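Local coordinates for protein alpha-1,3-glucanase (Streptomyces thermodiastaticus, PDB 7C7D) that hydrolyses alpha-1,3-glucan as a thermostable family GH87 glycosidase, its catalytic unit including a pectate lyase-like parallel beta-helix, at residues A[339-345]-A[363-369]; A[282-286]-A[312-316]. All blocks are in the same frame, centred on the assembly; numbering follows the deposited sequence.

In the fold
Both contacts join successive coils of the pectate lyase-like parallel beta-helix. Interaction 2 comes first along the chain: it pairs the loop segment 282-286, which leads into strand 286-289, with the equivalent loop 312-316 ahead of strand 318-320. Interaction 1 then pairs 339-345 with 363-369, on strands 341-348 and 365-372. Their centres are about 14 Å apart, and the two touch directly where L340 CD1 packs on L313 CD1 at 4.0 Å. The centre of interaction 2 lies about 24 Å from the centre of the chain, that of interaction 1 about 14 Å. Neither contains a ligand of the calcium ion.

Interaction 1. Residues A[339-345]-A[363-369]; sequences DLVVENN and NVTVRDN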
# COMPACT_ATOMS: atom_id res chain seq x y z
N ASP A 339 9.38 -10.61 16.00
CA ASP A 339 9.06 -9.39 16.74
C ASP A 339 9.43 -8.13 15.98
O ASP A 339 9.48 -7.05 16.57
CB ASP A 339 9.66 -9.41 18.15
CG ASP A 339 9.41 -10.71 18.86
OD1 ASP A 339 8.23 -11.08 18.96
OD2 ASP A 339 10.37 -11.39 19.28
N LEU A 340 9.66 -8.22 14.67
CA LEU A 340 10.00 -7.04 13.88
C LEU A 340 8.87 -6.02 13.97
O LEU A 340 7.69 -6.37 13.89
CB LEU A 340 10.21 -7.45 12.42
CG LEU A 340 10.41 -6.34 11.39
CD1 LEU A 340 11.73 -5.60 11.60
CD2 LEU A 340 10.35 -6.91 9.99
N VAL A 341 9.24 -4.75 14.12
CA VAL A 341 8.28 -3.65 14.08
C VAL A 341 8.62 -2.76 12.89
O VAL A 341 9.73 -2.21 12.82
CB VAL A 341 8.26 -2.84 15.39
CG1 VAL A 341 7.28 -1.67 15.27
CG2 VAL A 341 7.90 -3.74 16.56
N VAL A 342 7.67 -2.62 11.97
CA VAL A 342 7.81 -1.74 10.81
C VAL A 342 6.77 -0.65 10.99
O VAL A 342 5.56 -0.90 10.85
CB VAL A 342 7.59 -2.51 9.50
CG1 VAL A 342 7.61 -1.57 8.31
CG2 VAL A 342 8.63 -3.62 9.34
N GLU A 343 7.21 0.56 11.36
CA GLU A 343 6.26 1.58 11.78
C GLU A 343 6.68 2.97 11.31
O GLU A 343 7.87 3.29 11.23
CB GLU A 343 6.08 1.59 13.31
CG GLU A 343 7.37 1.96 14.03
CD GLU A 343 7.26 1.87 15.54
OE1 GLU A 343 6.15 1.67 16.07
OE2 GLU A 343 8.31 2.00 16.21
N ASN A 344 5.68 3.79 11.04
CA ASN A 344 5.89 5.21 10.74
C ASN A 344 6.79 5.41 9.53
O ASN A 344 7.69 6.25 9.53
CB ASN A 344 6.41 5.99 11.95
CG ASN A 344 5.49 5.88 13.14
OD1 ASN A 344 5.87 5.33 14.17
ND2 ASN A 344 4.27 6.38 12.99
N ASN A 345 6.55 4.62 8.48
CA ASN A 345 7.29 4.73 7.23
C ASN A 345 6.35 5.15 6.11
O ASN A 345 5.13 5.03 6.22
CB ASN A 345 7.94 3.41 6.85
CG ASN A 345 8.80 2.84 7.95
OD1 ASN A 345 9.84 3.40 8.28
ND2 ASN A 345 8.37 1.73 8.54
N ASN A 363 5.15 -12.80 15.11
CA ASN A 363 4.86 -11.59 15.88
C ASN A 363 5.42 -10.33 15.23
O ASN A 363 5.92 -9.44 15.92
CB ASN A 363 5.30 -11.70 17.34
CG ASN A 363 4.72 -10.60 18.19
OD1 ASN A 363 3.57 -10.19 17.99
ND2 ASN A 363 5.52 -10.06 19.12
N VAL A 364 5.30 -10.24 13.91
CA VAL A 364 5.70 -9.02 13.20
C VAL A 364 4.54 -8.03 13.26
O VAL A 364 3.38 -8.41 13.04
CB VAL A 364 6.08 -9.33 11.75
CG1 VAL A 364 6.37 -8.04 10.99
CG2 VAL A 364 7.28 -10.27 11.71
N THR A 365 4.85 -6.77 13.57
CA THR A 365 3.87 -5.69 13.59
C THR A 365 4.23 -4.69 12.50
O THR A 365 5.34 -4.14 12.49
CB THR A 365 3.87 -4.98 14.95
OG1 THR A 365 3.44 -5.90 15.96
CG2 THR A 365 2.92 -3.79 14.95
N VAL A 366 3.28 -4.43 11.60
CA VAL A 366 3.41 -3.41 10.57
C VAL A 366 2.32 -2.39 10.85
O VAL A 366 1.13 -2.68 10.68
CB VAL A 366 3.26 -4.01 9.16
CG1 VAL A 366 3.39 -2.94 8.08
CG2 VAL A 366 4.29 -5.13 8.95
N ARG A 367 2.71 -1.20 11.34
CA ARG A 367 1.73 -0.24 11.82
C ARG A 367 2.10 1.19 11.47
O ARG A 367 3.27 1.56 11.39
CB ARG A 367 1.53 -0.35 13.35
CG ARG A 367 2.73 0.06 14.17
CD ARG A 367 2.47 -0.05 15.67
NE ARG A 367 3.70 0.20 16.41
CZ ARG A 367 4.05 -0.44 17.53
NH1 ARG A 367 3.24 -1.35 18.05
NH2 ARG A 367 5.20 -0.15 18.12
N ASP A 368 1.07 2.02 11.27
CA ASP A 368 1.24 3.45 11.09
C ASP A 368 2.12 3.80 9.89
O ASP A 368 2.89 4.76 9.93
CB ASP A 368 1.73 4.12 12.37
CG ASP A 368 0.68 4.13 13.44
OD1 ASP A 368 -0.37 4.78 13.22
OD2 ASP A 368 0.87 3.46 14.47
N ASN A 369 1.99 3.02 8.82
CA ASN A 369 2.69 3.30 7.58
C ASN A 369 1.71 3.85 6.55
O ASN A 369 0.50 3.60 6.61
CB ASN A 369 3.34 2.03 7.02
CG ASN A 369 4.30 1.41 8.00
OD1 ASN A 369 5.40 1.92 8.21
ND2 ASN A 369 3.90 0.30 8.61
O HOH W 1 8.07 1.46 18.71
O HOH W 2 3.38 3.32 15.67
O HOH W 3 3.19 8.05 10.56
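E343 and R367 lie side by side and point the same way, and their salt bridge rests on one carboxylate oxygen. In both, CG sits between the backbone N and the carbonyl carbon; equal first torsions on bridge-paired residues carry the two extended chains off the same face side by side, which brings NE and NH2 to OE1. R367 offers this side of its guanidinium to E343; NE stands 2.9 Å from OE1, which lies almost in the guanidinium plane. The carboxylate is turned 37° against that plane. V341 CG1 lies over one face of the guanidinium, 3.8 Å from NH2. Water 1 donates to E343 OE2.

The backbones beneath run in register and almost exactly parallel: adjacent rungs of a right-handed parallel beta-helix, as in pectate lyases. T365 N to L340 O, V342 N to T365 O (2.8 Å) and R367 N to V342 O join them. On the opposite face from E343 and R367, V342 and V366 stack in line and both touch L355 of strand 355-357.

N345 and N369 form an asparagine ladder step, their amide planes only 7° apart. N369 OD1 accepts from N345 N at 2.9 Å and from N345 ND2 at 3.0 Å, the two donors coming from opposite faces of its plane. N369 ND2 bonds V342 O from above the carbonyl plane at 3.0 Å, giving that oxygen a second donor besides R367 N. The ladder continues through N396, whose OD1 accepts from N369 ND2, while N345 OD1 takes the backbone N of M322.

At the other end, N363 ND2 reaches D339 OD1 on its anti side at 2.9 Å, the amide and carboxylate planes standing 74° apart; N363 OD1 is bonded by R392.

Interaction 2. Residues A[282-286]-A[312-316]; sequences SAGHV and SLGPG
With chi1 at -52°, H285 carries its ring back beside its own backbone N, which places one ring face over P315 O, 4.0 Å from the ring plane. That oxygen also accepts from H285 N at 2.8 Å, so one carbonyl meets both the amide and the ring of the same residue. Water 4 connects H285 ND1 with G316 O. In S282 a chi1 of 165° sets OG beside its own carbonyl carbon, facing forward along the chain and 3.6 Å from L313 O; there it accepts from G284 N at 2.9 Å, closing an ST turn, and is also bonded to V256 O of the preceding coil. The backbone itself sets S282 CB against S312 O, 3.7 Å away.

Between these points the chains meet at two glycines, the CA atoms of G284 and G314 being 3.6 Å apart. A beta carbon on G284 would run into P315 O, and one on G314 would strike G284 N and S282 O. G284 CA instead directs a nearly straight C-H...O contact at L313 O (3.3 Å, 175° at the hydrogen). The P315 ring lies against the A283 carbonyl, its CD 3.6 Å from A283 O. Were S282 an alanine, G284 N would probably lose its side-chain acceptor and V256 O its hydroxyl partner, leaving the turn freer to shift against 312-316. V286 N and L313 O both bond S317 OG, tying the loops to the residue just ahead of strand 318-320. The arrangement is that of stacked turns in successive coils of a parallel beta-helix, each leading into strands paired in parallel.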
# COMPACT_ATOMS: atom_id res chain seq x y z
N SER A 282 20.30 -13.09 9.88
CA SER A 282 20.92 -12.03 10.65
C SER A 282 20.72 -12.34 12.13
O SER A 282 19.69 -12.90 12.52
CB SER A 282 20.26 -10.68 10.33
OG SER A 282 20.57 -9.69 11.28
N ALA A 283 21.72 -11.98 12.94
CA ALA A 283 21.57 -12.06 14.38
C ALA A 283 20.51 -11.10 14.91
O ALA A 283 20.14 -11.20 16.09
CB ALA A 283 22.91 -11.79 15.07
N GLY A 284 20.03 -10.18 14.10
CA GLY A 284 18.96 -9.31 14.54
C GLY A 284 19.46 -8.07 15.25
O GLY A 284 20.62 -7.67 15.14
N HIS A 285 18.55 -7.46 16.00
CA HIS A 285 18.83 -6.21 16.69
C HIS A 285 19.32 -5.15 15.72
O HIS A 285 20.28 -4.42 15.98
CB HIS A 285 19.75 -6.42 17.89
CG HIS A 285 19.26 -7.49 18.81
ND1 HIS A 285 18.27 -7.27 19.75
CD2 HIS A 285 19.56 -8.80 18.88
CE1 HIS A 285 18.02 -8.39 20.39
NE2 HIS A 285 18.79 -9.34 19.88
N VAL A 286 18.64 -5.09 14.58
CA VAL A 286 18.86 -4.10 13.54
C VAL A 286 17.78 -3.05 13.69
O VAL A 286 16.59 -3.38 13.76
CB VAL A 286 18.77 -4.73 12.15
CG1 VAL A 286 18.89 -3.65 11.08
CG2 VAL A 286 19.83 -5.81 11.98
N SER A 312 16.07 -11.27 5.67
CA SER A 312 15.90 -11.34 7.11
C SER A 312 16.62 -10.21 7.81
O SER A 312 17.82 -9.98 7.57
CB SER A 312 16.45 -12.68 7.62
OG SER A 312 16.61 -12.67 9.02
N LEU A 313 15.91 -9.52 8.70
CA LEU A 313 16.50 -8.56 9.61
C LEU A 313 16.78 -9.15 10.98
O LEU A 313 17.25 -8.44 11.88
CB LEU A 313 15.62 -7.32 9.74
CG LEU A 313 15.45 -6.50 8.46
CD1 LEU A 313 14.47 -5.36 8.69
CD2 LEU A 313 16.80 -5.98 7.97
N GLY A 314 16.51 -10.45 11.16
CA GLY A 314 16.75 -11.11 12.42
C GLY A 314 15.74 -10.75 13.48
O GLY A 314 14.81 -9.97 13.25
N PRO A 315 15.91 -11.32 14.67
CA PRO A 315 14.98 -11.04 15.77
C PRO A 315 15.24 -9.68 16.42
O PRO A 315 16.37 -9.19 16.46
CB PRO A 315 15.28 -12.16 16.77
CG PRO A 315 16.73 -12.50 16.51
CD PRO A 315 16.90 -12.35 15.01
N GLY A 316 14.17 -9.09 16.95
CA GLY A 316 14.32 -7.88 17.74
C GLY A 316 14.70 -6.65 16.94
O GLY A 316 15.42 -5.79 17.44
O HOH W 4 16.10 -5.38 19.93